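Local structure of bradyzoite pseudokinase 1 (Toxoplasma gondii, 6M7Z) at residues A[134-138]-A[139-143]; A[241-244]-A[245-249]. The protein is a divergent kinase lacking the glycine-rich loop that regulates the membrane ultrastructure of the Toxoplasma parasitophorous vacuole. All coordinates share one frame; numbering follows the deposited sequence.

Interaction 1 (A[134-138]-A[139-143]); sequences GDMLE and TGRSH
Met136 and Arg141 lie across one another at a slant where helix 133-138 gives way to the loop. The guanidinium comes in against the base of the methionine, with Arg141 NH2 3.2 Å from Met136 CG, a value to take loosely because the arginine is poorly ordered. Met136 turns back at its last torsion (chi3 84°), which brings CE over one face of the guanidinium and places it 3.6 Å from Ser142 OG. Arg141 NH1 has a hydrogen-bond partner in the carbonyl of Lys130.

Behind these side chains the helix closes in a Schellman motif. Gly140, with positive phi, sends its N-H to Leu137 O at 3.1 Å, from well above the carbonyl plane, and Arg141 N reaches back weakly to Met136 O at 3.2 Å. Met136 O also takes a bond from Thr139 OG1 at 3.0 Å, again from above the plane. The threonine hydroxyl gets there because chi1 (64°) sets it between its own backbone N and carbonyl carbon, which aims it back at the last turn. Thr139 N makes a straighter bond to Asp135 O, 159° at the hydrogen. Towards the protein interior, Leu137 CD2 lies 3.7 Å from Ser142 O as the chain turns past, and the same leucine faces helix 230-248.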
loop_
_atom_site.group_PDB
_atom_site.type_symbol
_atom_site.label_atom_id
_atom_site.label_comp_id
_atom_site.label_asym_id
_atom_site.label_seq_id
_atom_site.Cartn_x
_atom_site.Cartn_y
_atom_site.Cartn_z
ATOM N N GLY A 134 0.653 7.171 8.633
ATOM C CA GLY A 134 -0.098 8.287 9.211
ATOM C C GLY A 134 -0.425 8.046 10.682
ATOM O O GLY A 134 -0.146 8.876 11.544
ATOM N N ASP A 135 -1.007 6.875 10.968
ATOM C CA ASP A 135 -1.348 6.478 12.331
ATOM C C ASP A 135 -0.103 6.459 13.223
ATOM O O ASP A 135 -0.156 6.913 14.347
ATOM C CB ASP A 135 -2.020 5.106 12.361
ATOM C CG ASP A 135 -3.391 5.099 11.709
ATOM O OD1 ASP A 135 -3.941 6.212 11.455
ATOM O OD2 ASP A 135 -3.888 3.981 11.422
ATOM N N MET A 136 1.003 5.909 12.727
ATOM C CA MET A 136 2.198 5.790 13.532
ATOM C C MET A 136 2.716 7.173 13.949
ATOM O O MET A 136 3.092 7.362 15.113
ATOM C CB MET A 136 3.299 5.062 12.766
ATOM C CG MET A 136 3.086 3.587 12.694
ATOM S SD MET A 136 4.272 2.852 11.566
ATOM C CE MET A 136 5.682 2.665 12.662
ATOM N N LEU A 137 2.744 8.123 13.003
ATOM C CA LEU A 137 3.253 9.459 13.287
ATOM C C LEU A 137 2.291 10.215 14.210
ATOM O O LEU A 137 2.726 10.975 15.030
ATOM C CB LEU A 137 3.438 10.228 11.977
ATOM C CG LEU A 137 4.491 9.675 11.032
ATOM C CD1 LEU A 137 4.635 10.558 9.823
ATOM C CD2 LEU A 137 5.820 9.538 11.733
ATOM N N GLU A 138 0.988 9.979 14.063
ATOM C CA GLU A 138 -0.050 10.712 14.791
ATOM C C GLU A 138 -0.002 10.360 16.286
ATOM O O GLU A 138 -0.188 11.214 17.129
ATOM C CB GLU A 138 -1.424 10.420 14.185
ATOM C CG GLU A 138 -2.528 11.288 14.761
ATOM C CD GLU A 138 -3.822 11.239 13.980
ATOM O OE1 GLU A 138 -4.252 12.311 13.491
ATOM O OE2 GLU A 138 -4.392 10.130 13.871
ATOM N N THR A 139 0.246 9.092 16.595
ATOM C CA THR A 139 0.348 8.602 17.983
ATOM C C THR A 139 1.705 8.980 18.595
ATOM O O THR A 139 1.936 8.755 19.761
ATOM C CB THR A 139 0.170 7.082 18.047
ATOM O OG1 THR A 139 1.270 6.519 17.327
ATOM C CG2 THR A 139 -1.162 6.627 17.490
ATOM N N GLY A 140 2.629 9.500 17.777
ATOM C CA GLY A 140 3.976 9.869 18.202
ATOM C C GLY A 140 4.850 8.658 18.487
ATOM O O GLY A 140 5.920 8.807 19.079
ATOM N N ARG A 141 4.401 7.482 18.034
ATOM C CA ARG A 141 5.067 6.202 18.273
ATOM C C ARG A 141 6.484 6.186 17.669
ATOM O O ARG A 141 7.367 5.484 18.174
ATOM C CB ARG A 141 4.226 5.064 17.685
ATOM C CG ARG A 141 4.790 3.673 17.945
ATOM C CD ARG A 141 3.826 2.524 17.713
ATOM N NE ARG A 141 3.114 2.570 16.440
ATOM C CZ ARG A 141 2.733 1.502 15.743
ATOM N NH1 ARG A 141 3.298 0.331 15.977
ATOM N NH2 ARG A 141 1.788 1.601 14.821
ATOM N N SER A 142 6.679 6.904 16.563
ATOM C CA SER A 142 7.902 6.787 15.793
ATOM C C SER A 142 8.337 8.161 15.304
ATOM O O SER A 142 7.518 8.999 14.967
ATOM C CB SER A 142 7.700 5.823 14.668
ATOM O OG SER A 142 7.491 4.509 15.160
ATOM N N HIS A 143 9.649 8.375 15.326
ATOM C CA HIS A 143 10.252 9.627 14.867
ATOM C C HIS A 143 11.217 9.259 13.749
ATOM O O HIS A 143 12.366 8.912 13.986
ATOM C CB HIS A 143 10.887 10.422 16.024
ATOM C CG HIS A 143 9.935 10.812 17.109
ATOM N ND1 HIS A 143 9.800 10.043 18.244
ATOM C CD2 HIS A 143 9.019 11.805 17.220
ATOM C CE1 HIS A 143 8.867 10.556 19.023
ATOM N NE2 HIS A 143 8.354 11.620 18.406
#

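Interaction 2 (A[241-244]-A[245-249]). With EDO (1,2-ethanediol), chain G.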
loop_
_atom_site.group_PDB
_atom_site.type_symbol
_atom_site.label_atom_id
_atom_site.label_comp_id
_atom_site.label_asym_id
_atom_site.label_seq_id
_atom_site.Cartn_x
_atom_site.Cartn_y
_atom_site.Cartn_z
ATOM N N PHE A 241 2.601 14.891 2.217
ATOM C CA PHE A 241 3.812 15.500 2.752
ATOM C C PHE A 241 3.451 16.649 3.694
ATOM O O PHE A 241 4.052 16.792 4.768
ATOM C CB PHE A 241 4.731 15.984 1.632
ATOM C CG PHE A 241 5.489 14.898 0.908
ATOM C CD1 PHE A 241 5.669 13.646 1.455
ATOM C CD2 PHE A 241 6.063 15.159 -0.329
ATOM C CE1 PHE A 241 6.327 12.659 0.752
ATOM C CE2 PHE A 241 6.748 14.173 -1.021
ATOM C CZ PHE A 241 6.882 12.930 -0.471
ATOM N N ARG A 242 2.452 17.440 3.302
ATOM C CA ARG A 242 1.964 18.516 4.142
ATOM C C ARG A 242 1.459 17.928 5.468
ATOM O O ARG A 242 1.746 18.470 6.537
ATOM C CB ARG A 242 0.886 19.315 3.407
ATOM C CG ARG A 242 0.313 20.469 4.208
ATOM C CD ARG A 242 1.325 21.434 4.819
ATOM N NE ARG A 242 2.199 22.063 3.832
ATOM C CZ ARG A 242 1.822 23.028 2.984
ATOM N NH1 ARG A 242 0.577 23.474 2.989
ATOM N NH2 ARG A 242 2.694 23.511 2.113
ATOM N N ASN A 243 0.720 16.814 5.383
ATOM C CA ASN A 243 0.175 16.109 6.529
ATOM C C ASN A 243 1.328 15.694 7.441
ATOM O O ASN A 243 1.262 15.862 8.665
ATOM C CB ASN A 243 -0.713 14.951 6.062
ATOM C CG ASN A 243 -1.526 14.267 7.138
ATOM O OD1 ASN A 243 -1.439 14.594 8.316
ATOM N ND2 ASN A 243 -2.281 13.264 6.742
ATOM N N LEU A 244 2.397 15.173 6.825
ATOM C CA LEU A 244 3.578 14.692 7.527
ATOM C C LEU A 244 4.233 15.849 8.309
ATOM O O LEU A 244 4.521 15.718 9.511
ATOM C CB LEU A 244 4.499 14.088 6.468
ATOM C CG LEU A 244 5.793 13.407 6.893
ATOM C CD1 LEU A 244 5.595 12.528 8.090
ATOM C CD2 LEU A 244 6.309 12.580 5.725
ATOM N N VAL A 245 4.427 16.994 7.641
ATOM C CA VAL A 245 5.025 18.173 8.257
ATOM C C VAL A 245 4.152 18.685 9.421
ATOM O O VAL A 245 4.673 19.072 10.469
ATOM C CB VAL A 245 5.273 19.283 7.213
ATOM C CG1 VAL A 245 5.614 20.608 7.871
ATOM C CG2 VAL A 245 6.377 18.904 6.249
ATOM N N GLN A 246 2.831 18.716 9.250
ATOM C CA GLN A 246 1.923 19.163 10.318
ATOM C C GLN A 246 2.053 18.242 11.545
ATOM O O GLN A 246 1.957 18.703 12.675
ATOM C CB GLN A 246 0.463 19.199 9.841
ATOM C CG GLN A 246 0.151 20.315 8.851
ATOM C CD GLN A 246 -1.136 20.084 8.095
ATOM O OE1 GLN A 246 -1.737 19.019 8.182
ATOM N NE2 GLN A 246 -1.578 21.084 7.350
ATOM N N LEU A 247 2.258 16.936 11.329
ATOM C CA LEU A 247 2.306 15.989 12.448
ATOM C C LEU A 247 3.625 16.113 13.218
ATOM O O LEU A 247 3.626 15.907 14.426
ATOM C CB LEU A 247 2.128 14.565 11.927
ATOM C CG LEU A 247 0.715 14.208 11.459
ATOM C CD1 LEU A 247 0.697 12.839 10.800
ATOM C CD2 LEU A 247 -0.269 14.251 12.612
ATOM N N LEU A 248 4.734 16.435 12.527
ATOM C CA LEU A 248 6.069 16.328 13.115
ATOM C C LEU A 248 6.666 17.693 13.494
ATOM O O LEU A 248 7.724 17.711 14.144
ATOM C CB LEU A 248 6.994 15.614 12.135
ATOM C CG LEU A 248 6.719 14.123 11.913
ATOM C CD1 LEU A 248 7.690 13.549 10.898
ATOM C CD2 LEU A 248 6.802 13.328 13.208
ATOM N N GLY A 249 6.029 18.818 13.132
ATOM C CA GLY A 249 6.378 20.141 13.699
ATOM C C GLY A 249 6.193 20.203 15.216
ATOM O O GLY A 249 6.794 21.031 15.939
HETATM C C1 EDO G . -2.746 10.925 9.656
HETATM O O1 EDO G . -3.066 10.242 8.441
HETATM C C2 EDO G . -3.618 12.164 9.756
HETATM O O2 EDO G . -2.954 13.150 10.547
#
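An ethanediol molecule, probably from the crystallisation liquor, sits where Asn243 and Leu247 meet one turn apart on the helix. Its O2 donates to Asn243 OD1 at 3.1 Å and lies 3.6 Å from Leu247 CD2, while Leu247 CD1 is 3.7 Å from Asn243 OD1. With CG anti to the backbone N (chi1 -170°), the Asn243 amide reaches along the helix towards Leu247, and the two side chains, one polar and one apolar, border the ethanediol.

On another face, Arg242 and Gln246 pass each other at an angle, the guanidinium and amide planes 51° apart. They meet through the arginine's aliphatic part: Gln246 NE2 is 3.7 Å from Arg242 CG. Bends at chi2 and chi3 carry the guanidinium off to helix 263-276, for a salt bridge with Asp270 and a hydrogen bond to Gln274. Leu244 and Leu248 also cross, their CD1 methyls touching at 3.6 Å.

Underneath, Val245 N and Gln246 N bond almost straight to Phe241 O and Arg242 O, both at 2.9 Å. The pattern frays towards Leu248: Leu244 O receives two weak bonds, from Leu247 N and Leu248 N. Phe241 packs between helices 146-161 and 263-276. Helix 230-248 ends at Leu248, and its place in the chain is consistent with helix αF, the central helix of the protein-kinase C-lobe.

How the interactions relate
Interactions 1 and 2 have centres about 11 Å apart and share a packed boundary: the short helix 133-138 lies against the C-terminal end of helix 230-248. Leu137 joins them, its CB 4.0 Å from Leu247 CD1; its CD1 is modelled 2.8 Å from Leu244 CD1, too short to be trusted in detail. Leu247 CD1 also lies 4.1 Å from Gly134 O of helix 133-138. At the edge of this boundary the ethanediol links both contacts, held by Asn243 and, weakly, by Glu138 OE1. In the order of kinase C-lobe helices, helices 133-138 and 230-248 probably correspond to αD and αF.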